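Local coordinates for putative cytoplasmic protein (PDB 4HFL), which is the type VI secretion effector Tae4, an amidase of the papain-like peptidase clan that probably cleaves cell-wall peptidoglycan of rival bacteria, at residues 114-119 and 168-173. Sequence-based numbering, arbitrary orientation.
Sequences SSPTPA and TNATFW
Ser114 and Asn169 form an antiparallel non-hydrogen-bonded pair, their CA atoms 4.3 Å apart and their side chains on the same face of the sheet. One backbone hydrogen bond joins the segments, from Ser115 N to Thr168 O at 3.1 Å. It is bent, 140° at the hydrogen, and the donor stands above the carbonyl plane, well off the lone pairs, consistent with the chain leaving the strand path at Ser115, where phi is positive (42°). The same oxygen gathers two further partners: Ser114 CA makes a CA-H...O contact of 3.2 Å with Thr168 O, and a water held by Ser115 OG at 2.7 Å donates a second, weak bond to it.

The apolar part belongs to Pro116, whose ring runs alongside the 168-170 backbone. Its CD lies 3.7 Å from Asn169 N and its CG 3.8 Å from Asn169 C, while Pro116 CB presses on Ala170 CB at 3.3 Å, a close approach for two carbons. This apolar end is buried, while the serine end is exposed.

Here edge strand 111-114 ends beside strand 166-174 and the chain departs towards the 3-10 segment that includes Pro118 and Ala119. On its other side, strand 166-174 pairs with strand 126-133, and a classic beta bulge there sets Thr168 and Asn169 opposite the single residue Thr131. Phe130 of that strand and Phe121 of a loop touch Ala170, and further along, Trp173 reaches helix 95-106.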
# COMPACT_ATOMS: atom_id res chain seq x y z
N SER A 114 1.06 -17.97 5.42
CA SER A 114 2.51 -18.03 5.39
C SER A 114 2.92 -18.58 4.03
O SER A 114 2.09 -19.14 3.30
CB SER A 114 3.03 -18.91 6.54
OG SER A 114 2.43 -20.19 6.50
N SER A 115 4.19 -18.39 3.67
CA SER A 115 4.72 -18.87 2.39
C SER A 115 3.76 -18.63 1.23
O SER A 115 3.25 -19.59 0.62
CB SER A 115 5.02 -20.36 2.49
OG SER A 115 5.85 -20.65 3.60
N PRO A 116 3.52 -17.35 0.90
CA PRO A 116 2.46 -16.96 -0.04
C PRO A 116 2.74 -17.26 -1.52
O PRO A 116 3.82 -16.91 -2.03
CB PRO A 116 2.39 -15.46 0.15
CG PRO A 116 3.80 -15.06 0.52
CD PRO A 116 4.27 -16.19 1.41
N THR A 117 1.75 -17.84 -2.19
CA THR A 117 1.81 -18.15 -3.62
C THR A 117 0.53 -17.64 -4.28
O THR A 117 -0.48 -17.49 -3.60
CB THR A 117 1.89 -19.66 -3.82
OG1 THR A 117 0.71 -20.27 -3.29
CG2 THR A 117 3.12 -20.20 -3.12
N PRO A 118 0.56 -17.38 -5.61
CA PRO A 118 -0.64 -16.83 -6.28
C PRO A 118 -1.85 -17.77 -6.30
O PRO A 118 -2.97 -17.29 -6.33
CB PRO A 118 -0.15 -16.54 -7.72
CG PRO A 118 1.08 -17.36 -7.89
CD PRO A 118 1.72 -17.46 -6.52
N ALA A 119 -1.63 -19.08 -6.28
CA ALA A 119 -2.72 -20.06 -6.21
C ALA A 119 -3.68 -19.81 -5.04
O ALA A 119 -4.89 -20.04 -5.14
CB ALA A 119 -2.15 -21.45 -6.12
N THR A 168 7.27 -14.03 3.50
CA THR A 168 6.89 -15.05 4.47
C THR A 168 5.40 -15.03 4.82
O THR A 168 4.91 -15.96 5.46
CB THR A 168 7.72 -14.93 5.76
OG1 THR A 168 7.57 -13.62 6.32
CG2 THR A 168 9.20 -15.18 5.46
N ASN A 169 4.70 -13.98 4.39
CA ASN A 169 3.26 -13.87 4.61
C ASN A 169 2.63 -13.05 3.49
O ASN A 169 3.28 -12.16 2.92
CB ASN A 169 2.96 -13.18 5.95
CG ASN A 169 1.46 -12.97 6.17
OD1 ASN A 169 0.86 -11.99 5.70
ND2 ASN A 169 0.84 -13.91 6.88
N ALA A 170 1.37 -13.35 3.17
CA ALA A 170 0.55 -12.43 2.37
C ALA A 170 -0.75 -12.30 3.10
O ALA A 170 -1.29 -13.29 3.61
CB ALA A 170 0.32 -12.97 0.98
N THR A 171 -1.25 -11.06 3.15
CA THR A 171 -2.46 -10.71 3.87
C THR A 171 -3.30 -9.88 2.90
O THR A 171 -2.78 -8.97 2.23
CB THR A 171 -2.10 -9.89 5.14
OG1 THR A 171 -1.37 -10.73 6.05
CG2 THR A 171 -3.34 -9.39 5.86
N PHE A 172 -4.59 -10.19 2.82
CA PHE A 172 -5.42 -9.80 1.70
C PHE A 172 -6.86 -9.49 2.11
O PHE A 172 -7.47 -10.27 2.88
CB PHE A 172 -5.43 -10.93 0.67
CG PHE A 172 -6.49 -10.77 -0.40
CD1 PHE A 172 -6.22 -10.03 -1.53
CD2 PHE A 172 -7.74 -11.36 -0.27
CE1 PHE A 172 -7.18 -9.86 -2.52
CE2 PHE A 172 -8.72 -11.20 -1.25
CZ PHE A 172 -8.43 -10.45 -2.38
N TRP A 173 -7.38 -8.39 1.56
CA TRP A 173 -8.80 -8.00 1.68
C TRP A 173 -9.45 -7.94 0.31
O TRP A 173 -8.93 -7.26 -0.60
CB TRP A 173 -8.95 -6.61 2.31
CG TRP A 173 -8.50 -6.47 3.75
CD1 TRP A 173 -9.29 -6.47 4.85
CD2 TRP A 173 -7.16 -6.28 4.22
NE1 TRP A 173 -8.53 -6.32 5.99
CE2 TRP A 173 -7.22 -6.19 5.62
CE3 TRP A 173 -5.91 -6.18 3.59
CZ2 TRP A 173 -6.08 -6.01 6.42
CZ3 TRP A 173 -4.78 -6.00 4.37
CH2 TRP A 173 -4.87 -5.93 5.78
O HOH W 1 6.98 -18.50 4.85